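PDB 2P7J: putative sensory box/GGDEF family protein from Vibrio parahaemolyticus RIMD 2210633, which probably makes cyclic di-GMP from two GTP molecules as a diguanylate cyclase, this chain being its Cache-type sensor portion rather than the catalytic GGDEF domain. Local coordinates for residues 77-82 and 170-175; 130-135 and 152-157; 246-251 and 262-267. All blocks are in the same frame, centred on the assembly; numbering follows the deposited sequence.

How the interactions relate
All three contacts pair antiparallel strands, but in two different sheets. All are largely buried, with a few partly exposed residues at their margins. Interactions 1 and 2 share a sheet: strands 163-173 and 150-160 are neighbours there, joined by probable hydrogen bonds such as Leu170 O to Ile154 N at 2.6 Å, and the centres of the two interactions lie about 11 Å apart. Interaction 3 belongs to the second sheet, about 26 Å from interaction 1 between centres. In interaction 1 the chain turns a corner at Lys80 and a helix begins after Asp173; in interaction 2 the bond from Trp133 N is weak, and Arg153 holds a sulfate; interaction 3 is a regular hairpin. Helix 11-45 packs on all three.

Interaction 1 of 3, residues 77-82 and 170-175; sequences KLYKQI and LNVDIE
Lys80 and Asn171 meet through their backbones: Lys80 N donates to Asn171 O at 2.8 Å, the N-H bent to 138°. Asn171 O also takes a CA-H...O contact from Tyr79 CA at 3.3 Å, which gives this acceptor two partners. In return Asn171 N makes a straighter bond to Gln81 O, 3.1 Å long.

Asp173 is the N-cap of helix 174-181, its OD1 accepting from Tyr176 N, while a water 2.7 Å from Asp173 OD2 lies also 2.9 Å from Lys77 O, where helix 59-76 has just ended. Lys80 CG sits between the backbone N and the carbonyl carbon (chi1 57°), which lays it 3.9 Å from Asp173 CB; the two side chains cross at about a right angle, and Lys80 NZ goes on to a weak hydrogen bond with Ser149.

On the apolar face the Tyr79 ring lies between two leucines. Leu170 CD2 makes a CH-pi contact 3.9 Å from the centroid of the Tyr79 ring, Leu78 CD2 lies over the opposite face, toward its rim, and Val172 CG2 approaches obliquely. Strands 79-86 and 163-173 are antiparallel neighbours in the sheet of the Cache-type sensor domain, with the corner at Lys80; strands 91-98 and 150-160 flank them, and helix 11-45 covers the tyrosine face through Ile37 and Ile40.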
loop_
_atom_site.group_PDB
_atom_site.type_symbol
_atom_site.label_atom_id
_atom_site.label_comp_id
_atom_site.label_asym_id
_atom_site.label_seq_id
_atom_site.Cartn_x
_atom_site.Cartn_y
_atom_site.Cartn_z
ATOM N N LYS B 77 -8.887 -13.059 6.036
ATOM C CA LYS B 77 -7.790 -12.084 5.914
ATOM C C LYS B 77 -6.840 -12.167 4.701
ATOM O O LYS B 77 -6.303 -11.132 4.269
ATOM C CB LYS B 77 -6.962 -12.029 7.227
ATOM C CG LYS B 77 -7.797 -11.626 8.438
ATOM C CD LYS B 77 -6.966 -11.595 9.743
ATOM C CE LYS B 77 -7.896 -11.490 10.968
ATOM N NZ LYS B 77 -7.160 -11.634 12.287
ATOM N N LEU B 78 -6.602 -13.353 4.150
ATOM C CA LEU B 78 -5.574 -13.445 3.094
ATOM C C LEU B 78 -6.015 -13.068 1.691
ATOM O O LEU B 78 -5.201 -13.047 0.789
ATOM C CB LEU B 78 -4.853 -14.809 3.065
ATOM C CG LEU B 78 -5.526 -16.079 2.513
ATOM C CD1 LEU B 78 -4.489 -17.185 2.539
ATOM C CD2 LEU B 78 -6.720 -16.485 3.341
ATOM N N TYR B 79 -7.286 -12.746 1.518
ATOM C CA TYR B 79 -7.826 -12.382 0.196
ATOM C C TYR B 79 -7.968 -10.890 0.089
ATOM O O TYR B 79 -8.775 -10.261 0.799
ATOM C CB TYR B 79 -9.207 -13.008 -0.038
ATOM C CG TYR B 79 -9.239 -14.514 0.150
ATOM C CD1 TYR B 79 -8.638 -15.369 -0.778
ATOM C CD2 TYR B 79 -9.870 -15.079 1.258
ATOM C CE1 TYR B 79 -8.676 -16.735 -0.616
ATOM C CE2 TYR B 79 -9.907 -16.452 1.428
ATOM C CZ TYR B 79 -9.305 -17.271 0.479
ATOM O OH TYR B 79 -9.331 -18.624 0.646
ATOM N N LYS B 80 -7.193 -10.292 -0.775
ATOM C CA LYS B 80 -7.410 -8.865 -0.964
ATOM C C LYS B 80 -8.511 -8.521 -1.948
ATOM O O LYS B 80 -8.995 -7.413 -1.926
ATOM C CB LYS B 80 -6.113 -8.113 -1.257
ATOM C CG LYS B 80 -5.351 -8.578 -2.406
ATOM C CD LYS B 80 -4.217 -7.586 -2.619
ATOM C CE LYS B 80 -4.732 -6.161 -2.559
ATOM N NZ LYS B 80 -3.664 -5.203 -2.878
ATOM N N GLN B 81 -8.904 -9.463 -2.811
ATOM C CA GLN B 81 -10.129 -9.298 -3.611
ATOM C C GLN B 81 -10.877 -10.606 -3.659
ATOM O O GLN B 81 -10.277 -11.672 -3.524
ATOM C CB GLN B 81 -9.821 -8.879 -5.041
ATOM C CG GLN B 81 -9.258 -7.491 -5.213
ATOM C CD GLN B 81 -9.037 -7.160 -6.702
ATOM O OE1 GLN B 81 -7.908 -7.229 -7.227
ATOM N NE2 GLN B 81 -10.111 -6.814 -7.381
ATOM N N ILE B 82 -12.196 -10.514 -3.834
ATOM C CA ILE B 82 -13.020 -11.666 -4.145
ATOM C C ILE B 82 -13.975 -11.214 -5.261
ATOM O O ILE B 82 -14.708 -10.243 -5.084
ATOM C CB ILE B 82 -13.771 -12.192 -2.904
ATOM C CG1 ILE B 82 -12.778 -12.528 -1.776
ATOM C CG2 ILE B 82 -14.642 -13.429 -3.255
ATOM C CD1 ILE B 82 -13.379 -13.263 -0.555
ATOM N N LEU B 170 -10.360 -15.416 -6.517
ATOM C CA LEU B 170 -9.913 -14.954 -5.197
ATOM C C LEU B 170 -8.456 -14.599 -5.318
ATOM O O LEU B 170 -7.642 -15.428 -5.769
ATOM C CB LEU B 170 -10.127 -16.038 -4.145
ATOM C CG LEU B 170 -11.593 -16.496 -3.966
ATOM C CD1 LEU B 170 -11.788 -17.798 -4.664
ATOM C CD2 LEU B 170 -11.864 -16.705 -2.496
ATOM N N ASN B 171 -8.150 -13.356 -4.950
ATOM C CA ASN B 171 -6.782 -12.829 -5.011
ATOM C C ASN B 171 -6.135 -12.975 -3.655
ATOM O O ASN B 171 -6.367 -12.182 -2.731
ATOM C CB ASN B 171 -6.734 -11.347 -5.435
ATOM C CG ASN B 171 -6.930 -11.157 -6.915
ATOM O OD1 ASN B 171 -6.230 -10.370 -7.537
ATOM N ND2 ASN B 171 -7.902 -11.843 -7.483
ATOM N N VAL B 172 -5.334 -14.008 -3.524
ATOM C CA VAL B 172 -4.590 -14.185 -2.327
ATOM C C VAL B 172 -3.238 -13.491 -2.338
ATOM O O VAL B 172 -2.563 -13.438 -3.367
ATOM C CB VAL B 172 -4.237 -15.708 -2.160
ATOM C CG1 VAL B 172 -3.071 -15.938 -1.103
ATOM C CG2 VAL B 172 -5.488 -16.566 -1.838
ATOM N N ASP B 173 -2.844 -12.851 -1.249
ATOM C CA ASP B 173 -2.415 -11.479 -1.197
ATOM C C ASP B 173 -1.021 -11.997 -0.709
ATOM O O ASP B 173 -0.882 -12.431 0.429
ATOM C CB ASP B 173 -3.068 -10.668 -0.099
ATOM C CG ASP B 173 -2.263 -9.405 0.277
ATOM O OD1 ASP B 173 -1.062 -9.252 -0.059
ATOM O OD2 ASP B 173 -2.856 -8.563 0.981
ATOM N N ILE B 174 -0.052 -12.105 -1.609
ATOM C CA ILE B 174 1.219 -12.748 -1.303
ATOM C C ILE B 174 2.104 -11.926 -0.350
ATOM O O ILE B 174 2.747 -12.480 0.546
ATOM C CB ILE B 174 1.961 -13.196 -2.586
ATOM C CG1 ILE B 174 1.202 -14.348 -3.267
ATOM C CG2 ILE B 174 3.398 -13.613 -2.296
ATOM C CD1 ILE B 174 0.951 -15.611 -2.373
ATOM N N GLU B 175 2.089 -10.607 -0.494
ATOM C CA GLU B 175 2.706 -9.779 0.539
ATOM C C GLU B 175 2.221 -10.054 1.960
ATOM O O GLU B 175 3.030 -10.280 2.861
ATOM C CB GLU B 175 2.625 -8.282 0.242
ATOM C CG GLU B 175 3.819 -7.639 0.903
ATOM C CD GLU B 175 4.368 -6.539 0.106
ATOM O OE1 GLU B 175 3.647 -5.508 0.003
ATOM O OE2 GLU B 175 5.509 -6.706 -0.392
HETATM O O HOH W 1 -5.131 -9.499 2.177
#

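Interaction 2 of 3, residues 130-135 and 152-157; sequences ISAWGI and LRILMP. With SO4 (sulfate ion), chain E.
Ser131 and Leu155 exchange two backbone hydrogen bonds, Ser131 N to Leu155 O at 3.1 Å and Leu155 N to Ser131 O at 2.9 Å, both nearly straight at the hydrogen. Farther along the strands the pairing slackens, and Trp133 N reaches Arg153 O only through a weak bond of 3.5 Å. Apolar contacts are made there as well: Leu152 CD1 sits 3.8 Å from Ala132 CB and also approaches the carbonyl oxygen of Trp133. With CG anti to the backbone N (chi1 177°), the leucine brings its end back across to the partner strand. At the other end Ile130 splits its branches, CG2 meeting Ile154 CG2 and CG1 lying 3.9 Å from SE of Met156, a selenomethionine.

These are strands 131-140 and 150-160 of the seven-stranded antiparallel sheet, part of a sensor domain of the Cache clan, and their two faces have different neighbours. Ala132 and Ile154 share one face, where Ile154 packs on Ile37 and Ser41 of helix 11-45. On the other face, Leu155 and Trp133 touch helix 117-123, and Ser131 OG is hydrogen-bonded to Tyr121 OH.

Arg153 also rises from that second face, its chain extended from CG to NE, and turns the edge of its guanidinium to a sulfate. Arg153 NE donates to sulfate O3 at 2.7 Å and Arg153 NH2 to sulfate O2 at 3.0 Å, so two nitrogens hold the group's rotation. Arg153 NH1 points elsewhere, to Glu136 O and a water at 2.9 Å. The sulfate probably came from the crystallisation liquor, yet Lys113, Arg116, Tyr118, Arg83 and the backbone N of Arg139 bind it too, consistent with a pocket suited to an anion.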
loop_
_atom_site.group_PDB
_atom_site.type_symbol
_atom_site.label_atom_id
_atom_site.label_comp_id
_atom_site.label_asym_id
_atom_site.label_seq_id
_atom_site.Cartn_x
_atom_site.Cartn_y
_atom_site.Cartn_z
ATOM N N ILE B 130 -11.075 -26.179 -9.154
ATOM C CA ILE B 130 -10.325 -25.128 -8.465
ATOM C C ILE B 130 -8.824 -25.210 -8.807
ATOM O O ILE B 130 -8.166 -26.227 -8.568
ATOM C CB ILE B 130 -10.516 -25.220 -6.939
ATOM C CG1 ILE B 130 -12.004 -25.097 -6.560
ATOM C CG2 ILE B 130 -9.661 -24.153 -6.234
ATOM C CD1 ILE B 130 -12.335 -25.503 -5.065
ATOM N N SER B 131 -8.286 -24.148 -9.389
ATOM C CA SER B 131 -6.857 -24.094 -9.676
ATOM C C SER B 131 -6.341 -22.665 -9.424
ATOM O O SER B 131 -7.017 -21.845 -8.786
ATOM C CB SER B 131 -6.597 -24.562 -11.108
ATOM O OG SER B 131 -5.218 -24.587 -11.435
ATOM N N ALA B 132 -5.137 -22.381 -9.903
ATOM C CA ALA B 132 -4.558 -21.059 -9.776
ATOM C C ALA B 132 -3.517 -20.821 -10.840
ATOM O O ALA B 132 -2.805 -21.706 -11.286
ATOM C CB ALA B 132 -3.952 -20.830 -8.373
ATOM N N TRP B 133 -3.482 -19.577 -11.257
ATOM C CA TRP B 133 -2.436 -19.030 -12.091
ATOM C C TRP B 133 -1.245 -18.639 -11.178
ATOM O O TRP B 133 -1.462 -18.102 -10.069
ATOM C CB TRP B 133 -3.031 -17.777 -12.769
ATOM C CG TRP B 133 -2.164 -17.184 -13.795
ATOM C CD1 TRP B 133 -1.687 -15.897 -13.830
ATOM C CD2 TRP B 133 -1.639 -17.844 -14.947
ATOM N NE1 TRP B 133 -0.905 -15.723 -14.952
ATOM C CE2 TRP B 133 -0.859 -16.901 -15.650
ATOM C CE3 TRP B 133 -1.765 -19.137 -15.463
ATOM C CZ2 TRP B 133 -0.194 -17.219 -16.831
ATOM C CZ3 TRP B 133 -1.113 -19.448 -16.630
ATOM C CH2 TRP B 133 -0.340 -18.500 -17.305
ATOM N N GLY B 134 -0.020 -18.888 -11.626
ATOM C CA GLY B 134 1.191 -18.337 -10.977
ATOM C C GLY B 134 1.056 -16.961 -10.311
ATOM O O GLY B 134 0.126 -16.202 -10.593
ATOM N N ILE B 135 1.954 -16.636 -9.388
ATOM C CA ILE B 135 1.854 -15.383 -8.674
ATOM C C ILE B 135 2.178 -14.252 -9.646
ATOM O O ILE B 135 3.088 -14.355 -10.457
ATOM C CB ILE B 135 2.781 -15.374 -7.437
ATOM C CG1 ILE B 135 2.245 -16.363 -6.385
ATOM C CG2 ILE B 135 2.942 -13.923 -6.851
ATOM C CD1 ILE B 135 3.264 -16.860 -5.385
ATOM N N LEU B 152 -1.790 -14.433 -5.779
ATOM C CA LEU B 152 -2.066 -15.799 -6.301
ATOM C C LEU B 152 -3.583 -15.842 -6.523
ATOM O O LEU B 152 -4.387 -15.764 -5.557
ATOM C CB LEU B 152 -1.672 -16.877 -5.290
ATOM C CG LEU B 152 -1.981 -18.333 -5.678
ATOM C CD1 LEU B 152 -1.160 -18.796 -6.885
ATOM C CD2 LEU B 152 -1.782 -19.276 -4.509
ATOM N N ARG B 153 -3.984 -15.907 -7.788
ATOM C CA ARG B 153 -5.410 -15.836 -8.101
ATOM C C ARG B 153 -5.974 -17.239 -8.133
ATOM O O ARG B 153 -5.562 -18.055 -8.941
ATOM C CB ARG B 153 -5.633 -15.112 -9.426
ATOM C CG ARG B 153 -5.322 -13.645 -9.337
ATOM C CD ARG B 153 -5.089 -13.071 -10.696
ATOM N NE ARG B 153 -4.596 -11.702 -10.572
ATOM C CZ ARG B 153 -3.311 -11.375 -10.382
ATOM N NH1 ARG B 153 -2.379 -12.306 -10.288
ATOM N NH2 ARG B 153 -2.960 -10.105 -10.273
ATOM N N ILE B 154 -6.891 -17.509 -7.214
ATOM C CA ILE B 154 -7.634 -18.765 -7.151
ATOM C C ILE B 154 -8.755 -18.609 -8.133
ATOM O O ILE B 154 -9.411 -17.570 -8.156
ATOM C CB ILE B 154 -8.168 -19.040 -5.716
ATOM C CG1 ILE B 154 -7.049 -18.808 -4.674
ATOM C CG2 ILE B 154 -8.782 -20.458 -5.601
ATOM C CD1 ILE B 154 -5.716 -19.685 -4.898
ATOM N N LEU B 155 -8.921 -19.610 -8.996
ATOM C CA LEU B 155 -9.869 -19.553 -10.118
ATOM C C LEU B 155 -10.795 -20.760 -10.054
ATOM O O LEU B 155 -10.331 -21.879 -9.886
ATOM C CB LEU B 155 -9.124 -19.540 -11.455
ATOM C CG LEU B 155 -7.987 -18.503 -11.594
ATOM C CD1 LEU B 155 -6.980 -18.882 -12.650
ATOM C CD2 LEU B 155 -8.517 -17.075 -11.848
HETATM N N MSE B 156 -12.102 -20.519 -10.157
HETATM C CA MSE B 156 -13.094 -21.594 -10.189
HETATM C C MSE B 156 -14.245 -21.258 -11.146
HETATM O O MSE B 156 -15.050 -20.376 -10.849
HETATM C CB MSE B 156 -13.628 -21.866 -8.774
HETATM C CG MSE B 156 -14.770 -22.879 -8.664
HETATM SE SE MSE B 156 -15.250 -22.981 -6.793
HETATM C CE MSE B 156 -16.372 -24.560 -6.792
ATOM N N PRO B 157 -14.320 -21.947 -12.310
ATOM C CA PRO B 157 -15.523 -21.756 -13.139
ATOM C C PRO B 157 -16.768 -22.286 -12.438
ATOM O O PRO B 157 -16.744 -23.354 -11.786
ATOM C CB PRO B 157 -15.230 -22.561 -14.414
ATOM C CG PRO B 157 -13.733 -22.870 -14.366
ATOM C CD PRO B 157 -13.366 -22.895 -12.916
HETATM S S SO4 E . -6.064 -8.184 -10.964
HETATM O O1 SO4 E . -6.354 -7.201 -9.911
HETATM O O2 SO4 E . -4.711 -7.973 -11.510
HETATM O O3 SO4 E . -6.156 -9.560 -10.390
HETATM O O4 SO4 E . -7.093 -8.064 -12.040
HETATM O O HOH W 2 -2.041 -15.170 -10.179
#

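Interaction 3 of 3, residues 246-251 and 262-267; sequences HLIAFS and HLIIDL
Strands 246-254 and 260-268 form a beta hairpin, and the pairing of Leu247, Ala249 and Ser251 with Leu267, Ile265 and Leu263 is close to textbook antiparallel geometry, the axes of the short segments running 170° apart. Each of these three hydrogen-bonded pairs exchanges two backbone bonds, six in all. The straightest runs from Leu267 N to Leu247 O at 2.9 Å with an angle of 175° at the hydrogen, and the shortest from Leu263 N to Ser251 O at 2.7 Å.

Side chains of the hydrogen-bonded pairs lie on one face. Leu247 and Leu267 run side by side in the same direction, Leu247 CD2 to Leu267 CD1 3.9 Å, and Leu263 CB rests 3.8 Å from Ser251 OG. This hairpin belongs to the second antiparallel sheet of the Cache-type sensor domain, and the leucine face lies against helix 11-45, where Leu247 and Leu267 both touch Thr15, Ala249 touches Ala19 and Leu263 touches Leu23.

The other face is mixed. Ile264 CD1 packs 3.6 Å from Phe250 CB; the phenylalanine takes chi1 50°, with CG between the backbone N and carbonyl carbon, and its ring leads away from strand 260-268 to Arg232 and Val233 of helix 230-235. Ile248 lies alongside Asp266, pointing the same way, while Asp266 OD2 is hydrogen-bonded to Tyr226 OH. At the end nearer the hairpin turn, Ser251 O sits at the edge of the His262 ring, near its plane; His262 ND1 is hydrogen-bonded to Ser252 OG, and the ring meets that of Trp230 almost perpendicularly.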
loop_
_atom_site.group_PDB
_atom_site.type_symbol
_atom_site.label_atom_id
_atom_site.label_comp_id
_atom_site.label_asym_id
_atom_site.label_seq_id
_atom_site.Cartn_x
_atom_site.Cartn_y
_atom_site.Cartn_z
ATOM N N HIS B 246 28.060 -17.054 1.404
ATOM C CA HIS B 246 26.660 -17.195 1.786
ATOM C C HIS B 246 26.325 -18.642 2.106
ATOM O O HIS B 246 26.787 -19.564 1.427
ATOM C CB HIS B 246 25.752 -16.694 0.667
ATOM C CG HIS B 246 25.593 -15.204 0.639
ATOM N ND1 HIS B 246 26.599 -14.351 0.229
ATOM C CD2 HIS B 246 24.546 -14.412 0.968
ATOM C CE1 HIS B 246 26.177 -13.101 0.313
ATOM N NE2 HIS B 246 24.932 -13.111 0.755
ATOM N N LEU B 247 25.542 -18.851 3.159
ATOM C CA LEU B 247 24.874 -20.140 3.300
ATOM C C LEU B 247 23.447 -20.039 2.725
ATOM O O LEU B 247 22.683 -19.134 3.078
ATOM C CB LEU B 247 24.864 -20.629 4.739
ATOM C CG LEU B 247 23.808 -21.698 5.022
ATOM C CD1 LEU B 247 24.309 -23.087 4.670
ATOM C CD2 LEU B 247 23.402 -21.641 6.463
ATOM N N ILE B 248 23.124 -20.956 1.815
ATOM C CA ILE B 248 21.830 -20.963 1.141
ATOM C C ILE B 248 21.151 -22.271 1.461
ATOM O O ILE B 248 21.678 -23.325 1.125
ATOM C CB ILE B 248 21.958 -20.894 -0.422
ATOM C CG1 ILE B 248 22.839 -19.706 -0.893
ATOM C CG2 ILE B 248 20.577 -20.996 -1.102
ATOM C CD1 ILE B 248 22.306 -18.347 -0.671
ATOM N N ALA B 249 19.990 -22.211 2.112
ATOM C CA ALA B 249 19.177 -23.403 2.278
ATOM C C ALA B 249 17.906 -23.219 1.448
ATOM O O ALA B 249 17.354 -22.126 1.405
ATOM C CB ALA B 249 18.870 -23.672 3.754
ATOM N N PHE B 250 17.461 -24.273 0.766
ATOM C CA PHE B 250 16.379 -24.127 -0.190
ATOM C C PHE B 250 15.410 -25.277 -0.119
ATOM O O PHE B 250 15.758 -26.359 0.328
ATOM C CB PHE B 250 16.943 -23.998 -1.611
ATOM C CG PHE B 250 17.936 -25.062 -1.956
ATOM C CD1 PHE B 250 17.510 -26.284 -2.481
ATOM C CD2 PHE B 250 19.315 -24.860 -1.717
ATOM C CE1 PHE B 250 18.436 -27.287 -2.787
ATOM C CE2 PHE B 250 20.233 -25.845 -2.013
ATOM C CZ PHE B 250 19.802 -27.067 -2.538
ATOM N N SER B 251 14.181 -25.033 -0.546
ATOM C CA SER B 251 13.215 -26.105 -0.766
ATOM C C SER B 251 12.163 -25.659 -1.761
ATOM O O SER B 251 12.005 -24.468 -2.034
ATOM C CB SER B 251 12.570 -26.601 0.527
ATOM O OG SER B 251 11.629 -25.667 0.992
ATOM N N HIS B 262 9.920 -21.760 -4.809
ATOM C CA HIS B 262 11.117 -22.017 -4.021
ATOM C C HIS B 262 11.207 -21.156 -2.762
ATOM O O HIS B 262 11.021 -19.920 -2.821
ATOM C CB HIS B 262 12.352 -21.814 -4.883
ATOM C CG HIS B 262 12.301 -22.572 -6.165
ATOM N ND1 HIS B 262 12.264 -23.945 -6.208
ATOM C CD2 HIS B 262 12.280 -22.156 -7.454
ATOM C CE1 HIS B 262 12.218 -24.345 -7.464
ATOM N NE2 HIS B 262 12.230 -23.279 -8.240
ATOM N N LEU B 263 11.486 -21.830 -1.641
ATOM C CA LEU B 263 11.698 -21.182 -0.344
ATOM C C LEU B 263 13.196 -21.121 -0.068
ATOM O O LEU B 263 13.868 -22.157 -0.049
ATOM C CB LEU B 263 10.997 -21.943 0.794
ATOM C CG LEU B 263 9.502 -21.638 1.048
ATOM C CD1 LEU B 263 8.641 -21.829 -0.200
ATOM C CD2 LEU B 263 8.968 -22.477 2.209
ATOM N N ILE B 264 13.690 -19.902 0.167
ATOM C CA ILE B 264 15.118 -19.632 0.318
ATOM C C ILE B 264 15.445 -18.959 1.647
ATOM O O ILE B 264 14.897 -17.910 1.978
ATOM C CB ILE B 264 15.647 -18.691 -0.846
ATOM C CG1 ILE B 264 15.346 -19.284 -2.238
ATOM C CG2 ILE B 264 17.163 -18.362 -0.681
ATOM C CD1 ILE B 264 15.995 -20.661 -2.558
ATOM N N ILE B 265 16.364 -19.555 2.385
ATOM C CA ILE B 265 17.072 -18.876 3.479
ATOM C C ILE B 265 18.547 -18.624 3.054
ATOM O O ILE B 265 19.327 -19.560 2.807
ATOM C CB ILE B 265 16.988 -19.676 4.782
ATOM C CG1 ILE B 265 15.536 -19.756 5.265
ATOM C CG2 ILE B 265 17.925 -19.079 5.873
ATOM C CD1 ILE B 265 15.324 -20.840 6.352
ATOM N N ASP B 266 18.888 -17.343 2.954
ATOM C CA ASP B 266 20.141 -16.887 2.417
ATOM C C ASP B 266 20.820 -16.034 3.483
ATOM O O ASP B 266 20.387 -14.926 3.751
ATOM C CB ASP B 266 19.895 -16.053 1.156
ATOM C CG ASP B 266 21.182 -15.451 0.575
ATOM O OD1 ASP B 266 22.263 -15.590 1.210
ATOM O OD2 ASP B 266 21.108 -14.830 -0.520
ATOM N N LEU B 267 21.889 -16.566 4.066
ATOM C CA LEU B 267 22.605 -15.924 5.156
ATOM C C LEU B 267 24.022 -15.534 4.739
ATOM O O LEU B 267 24.785 -16.373 4.282
ATOM C CB LEU B 267 22.690 -16.890 6.348
ATOM C CG LEU B 267 21.350 -17.280 6.982
ATOM C CD1 LEU B 267 21.560 -18.509 7.812
ATOM C CD2 LEU B 267 20.790 -16.138 7.806
#